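Local coordinates for Aln2 (Streptomyces sp. CM020, PDB 6P7L), which is an NTF2-like, SnoaL-related protein whose exact role is not established, but which probably takes part in biosynthesis of the polyketide antibiotic alnumycin, at residues 116-122 / 139-145. Residues are numbered along the deposited sequence; the frame is centred on the assembly and turned at random.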
ATOM      1  N   VAL A 116      -6.343  12.093 -16.604  1.00 16.49           N
ATOM      2  CA  VAL A 116      -6.512  11.173 -15.487  1.00 15.67           C
ATOM      3  C   VAL A 116      -6.501  11.932 -14.170  1.00 16.42           C
ATOM      4  O   VAL A 116      -5.604  12.741 -13.916  1.00 20.31           O
ATOM      5  CB  VAL A 116      -5.413  10.092 -15.492  1.00 16.69           C
ATOM      6  CG1 VAL A 116      -5.617   9.189 -14.316  1.00 14.23           C
ATOM      7  CG2 VAL A 116      -5.412   9.348 -16.813  1.00 22.17           C
ATOM      8  N   SER A 117      -7.510  11.697 -13.335  1.00 15.56           N
ATOM      9  CA  SER A 117      -7.590  12.299 -12.005  1.00 15.53           C
ATOM     10  C   SER A 117      -7.410  11.187 -10.984  1.00 16.41           C
ATOM     11  O   SER A 117      -8.071  10.147 -11.084  1.00 16.76           O
ATOM     12  CB  SER A 117      -8.946  12.998 -11.782  1.00 16.36           C
ATOM     13  OG  SER A 117      -9.113  14.101 -12.642  1.00 36.01           O
ATOM     14  N   THR A 118      -6.539  11.407 -10.006  1.00 14.32           N
ATOM     15  CA  THR A 118      -6.382  10.464  -8.911  1.00 13.71           C
ATOM     16  C   THR A 118      -6.501  11.172  -7.560  1.00 13.86           C
ATOM     17  O   THR A 118      -6.293  12.386  -7.427  1.00 14.30           O
ATOM     18  CB  THR A 118      -5.042   9.710  -8.981  1.00 14.55           C
ATOM     19  OG1 THR A 118      -3.990  10.618  -8.629  1.00 15.57           O
ATOM     20  CG2 THR A 118      -4.788   9.093 -10.374  1.00 12.98           C
ATOM     21  N   SER A 119      -6.854  10.394  -6.539  1.00 13.60           N
ATOM     22  CA  SER A 119      -6.856  10.849  -5.152  1.00 13.70           C
ATOM     23  C   SER A 119      -6.339   9.679  -4.340  1.00 14.14           C
ATOM     24  O   SER A 119      -6.650   8.512  -4.633  1.00 16.27           O
ATOM     25  CB  SER A 119      -8.247  11.296  -4.670  1.00 19.44           C
ATOM     26  OG  SER A 119      -9.089  10.185  -4.351  1.00 23.40           O
ATOM     27  N   TYR A 120      -5.519   9.988  -3.350  1.00 12.88           N
ATOM     28  CA  TYR A 120      -4.931   8.904  -2.573  1.00 12.39           C
ATOM     29  C   TYR A 120      -4.417   9.421  -1.244  1.00 12.42           C
ATOM     30  O   TYR A 120      -4.285  10.630  -1.023  1.00 13.00           O
ATOM     31  CB  TYR A 120      -3.796   8.235  -3.326  1.00 11.83           C
ATOM     32  CG  TYR A 120      -2.743   9.146  -3.897  1.00 14.06           C
ATOM     33  CD1 TYR A 120      -2.930   9.772  -5.127  1.00 15.65           C
ATOM     34  CD2 TYR A 120      -1.537   9.349  -3.232  1.00 13.58           C
ATOM     35  CE1 TYR A 120      -1.934  10.558  -5.691  1.00 12.73           C
ATOM     36  CE2 TYR A 120      -0.523  10.123  -3.775  1.00 13.97           C
ATOM     37  CZ  TYR A 120      -0.740  10.748  -5.009  1.00 16.74           C
ATOM     38  OH  TYR A 120       0.249  11.535  -5.563  1.00 15.33           O
ATOM     39  N   TYR A 121      -4.149   8.468  -0.354  1.00 12.18           N
ATOM     40  CA  TYR A 121      -3.461   8.736   0.891  1.00 12.67           C
ATOM     41  C   TYR A 121      -1.950   8.626   0.669  1.00 13.70           C
ATOM     42  O   TYR A 121      -1.489   7.754  -0.065  1.00 15.28           O
ATOM     43  CB  TYR A 121      -3.848   7.709   1.949  1.00 12.27           C
ATOM     44  CG  TYR A 121      -5.328   7.638   2.327  1.00 12.90           C
ATOM     45  CD1 TYR A 121      -6.227   8.595   1.910  1.00 13.38           C
ATOM     46  CD2 TYR A 121      -5.801   6.607   3.121  1.00 16.31           C
ATOM     47  CE1 TYR A 121      -7.571   8.542   2.295  1.00 14.08           C
ATOM     48  CE2 TYR A 121      -7.123   6.529   3.490  1.00 15.52           C
ATOM     49  CZ  TYR A 121      -7.999   7.520   3.088  1.00 16.91           C
ATOM     50  OH  TYR A 121      -9.309   7.477   3.503  1.00 18.33           O
ATOM     51  N   ALA A 122      -1.186   9.450   1.371  1.00 12.73           N
ATOM     52  CA  ALA A 122       0.264   9.368   1.332  1.00 12.66           C
ATOM     53  C   ALA A 122       0.865   9.665   2.693  1.00 13.16           C
ATOM     54  O   ALA A 122       0.347  10.465   3.471  1.00 16.65           O
ATOM     55  CB  ALA A 122       0.875  10.320   0.289  1.00 15.02           C
ATOM     56  N   CYS A 139      -1.157  12.609   4.459  1.00 12.29           N
ATOM     57  CA  CYS A 139      -1.668  13.571   3.495  1.00 12.97           C
ATOM     58  C   CYS A 139      -2.755  12.933   2.647  1.00 14.51           C
ATOM     59  O   CYS A 139      -2.738  11.729   2.363  1.00 14.49           O
ATOM     60  CB  CYS A 139      -0.553  14.054   2.525  1.00 19.54           C
ATOM     61  SG  CYS A 139       0.752  15.012   3.314  1.00 24.40           S
ATOM     62  N   PHE A 140      -3.663  13.772   2.187  1.00 17.13           N
ATOM     63  CA  PHE A 140      -4.594  13.407   1.137  1.00 13.99           C
ATOM     64  C   PHE A 140      -4.198  14.171  -0.105  1.00 13.47           C
ATOM     65  O   PHE A 140      -4.148  15.411  -0.091  1.00 15.48           O
ATOM     66  CB  PHE A 140      -6.012  13.737   1.516  1.00 16.71           C
ATOM     67  CG  PHE A 140      -7.029  13.133   0.589  1.00 20.40           C
ATOM     68  CD1 PHE A 140      -7.434  13.785  -0.560  1.00 20.25           C
ATOM     69  CD2 PHE A 140      -7.559  11.891   0.866  1.00 15.88           C
ATOM     70  CE1 PHE A 140      -8.388  13.228  -1.404  1.00 26.19           C
ATOM     71  CE2 PHE A 140      -8.527  11.314   0.003  1.00 25.33           C
ATOM     72  CZ  PHE A 140      -8.921  11.995  -1.114  1.00 22.89           C
ATOM     73  N   VAL A 141      -3.924  13.429  -1.176  1.00 13.26           N
ATOM     74  CA  VAL A 141      -3.322  13.975  -2.382  1.00 13.94           C
ATOM     75  C   VAL A 141      -4.301  13.846  -3.538  1.00 12.94           C
ATOM     76  O   VAL A 141      -4.962  12.810  -3.699  1.00 12.38           O
ATOM     77  CB  VAL A 141      -1.993  13.275  -2.720  1.00 14.33           C
ATOM     78  CG1 VAL A 141      -1.345  14.008  -3.868  1.00 16.60           C
ATOM     79  CG2 VAL A 141      -1.093  13.278  -1.537  1.00 14.78           C
ATOM     80  N   ARG A 142      -4.393  14.904  -4.341  1.00 11.57           N
ATOM     81  CA  ARG A 142      -5.158  14.889  -5.584  1.00 12.28           C
ATOM     82  C   ARG A 142      -4.223  15.281  -6.725  1.00 14.66           C
ATOM     83  O   ARG A 142      -3.614  16.357  -6.699  1.00 15.31           O
ATOM     84  CB  ARG A 142      -6.377  15.818  -5.528  1.00 14.60           C
ATOM     85  CG  ARG A 142      -7.467  15.345  -4.603  1.00 19.00           C
ATOM     86  CD  ARG A 142      -8.776  16.011  -4.893  1.00 26.57           C
ATOM     87  NE  ARG A 142      -9.872  15.283  -4.246  1.00 34.03           N
ATOM     88  CZ  ARG A 142     -10.210  15.403  -2.973  1.00 66.19           C
ATOM     89  NH1 ARG A 142      -9.546  16.228  -2.180  1.00 78.16           N
ATOM     90  NH2 ARG A 142     -11.218  14.690  -2.502  1.00 78.31           N
ATOM     91  N   ASP A 143      -4.134  14.419  -7.743  1.00 13.71           N
ATOM     92  CA  ASP A 143      -3.307  14.666  -8.911  1.00 12.16           C
ATOM     93  C   ASP A 143      -4.149  14.719 -10.181  1.00 12.18           C
ATOM     94  O   ASP A 143      -5.208  14.091 -10.275  1.00 14.40           O
ATOM     95  CB  ASP A 143      -2.273  13.535  -9.145  1.00 13.64           C
ATOM     96  CG  ASP A 143      -1.106  13.561  -8.189  1.00 14.15           C
ATOM     97  OD1 ASP A 143      -0.832  14.618  -7.574  1.00 14.98           O
ATOM     98  OD2 ASP A 143      -0.490  12.456  -8.055  1.00 15.96           O
ATOM     99  N   THR A 144      -3.641  15.401 -11.199  1.00 12.99           N
ATOM    100  CA  THR A 144      -4.093  15.147 -12.559  1.00 15.14           C
ATOM    101  C   THR A 144      -2.871  14.738 -13.368  1.00 19.08           C
ATOM    102  O   THR A 144      -1.770  15.299 -13.188  1.00 17.23           O
ATOM    103  CB  THR A 144      -4.785  16.348 -13.230  1.00 22.54           C
ATOM    104  OG1 THR A 144      -3.814  17.352 -13.535  1.00 24.42           O
ATOM    105  CG2 THR A 144      -5.875  16.897 -12.343  1.00 21.42           C
ATOM    106  N   LEU A 145      -3.068  13.732 -14.218  1.00 14.86           N
ATOM    107  CA  LEU A 145      -2.048  13.237 -15.127  1.00 18.77           C
ATOM    108  C   LEU A 145      -2.526  13.413 -16.559  1.00 19.78           C
ATOM    109  O   LEU A 145      -3.729  13.351 -16.859  1.00 19.94           O
ATOM    110  CB  LEU A 145      -1.721  11.750 -14.875  1.00 15.59           C
ATOM    111  CG  LEU A 145      -1.576  11.344 -13.418  1.00 16.12           C
ATOM    112  CD1 LEU A 145      -1.530   9.822 -13.271  1.00 17.68           C
ATOM    113  CD2 LEU A 145      -0.370  12.004 -12.822  1.00 19.48           C
TER
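With CG of Tyr-120 set between its own backbone N and carbonyl carbon (chi1 50°), the phenol leans across to the neighbouring strand and lies over Val-141; CG of Asp-143, turned away from its carbonyl carbon (chi1 -75°), brings the carboxylate to the phenol's edge. Val-141 CB sits 3.8 Å from the Tyr-120 ring centroid in a CH-pi contact over one face, while CG1 reaches the hydroxyl end. Tyr-120 OH donates to Asp-143 OD2 at 2.8 Å, arriving from above the carboxylate plane; ring and carboxylate planes lie 69° apart. Tyr-44 of helix 34-52 also bonds to OD2 and to Thr-118 OG1, and Arg-157 forms a salt bridge with OD1.

The backbones beneath pair as the antiparallel hairpin of strands 116-127 and 133-148, within the curved sheet of the NTF2-like fold. Val-141 N to Tyr-120 O, at 2.8 Å, is one of eight backbone bonds in unbroken register. Alternate residues point to opposite faces, and one ladder thus serves two environments. On the other face, Tyr-121 CE1 meets Phe-140 CD2 rim to rim at 3.6 Å, and Ser-119 CB touches Phe-140 CZ at 3.7 Å. His-49 of the second subunit packs against all three residues.

Partners on both carboxylate oxygens limit the rotation of Asp-143, and its bond to Tyr-120 ties the strands through side chains as well as backbone.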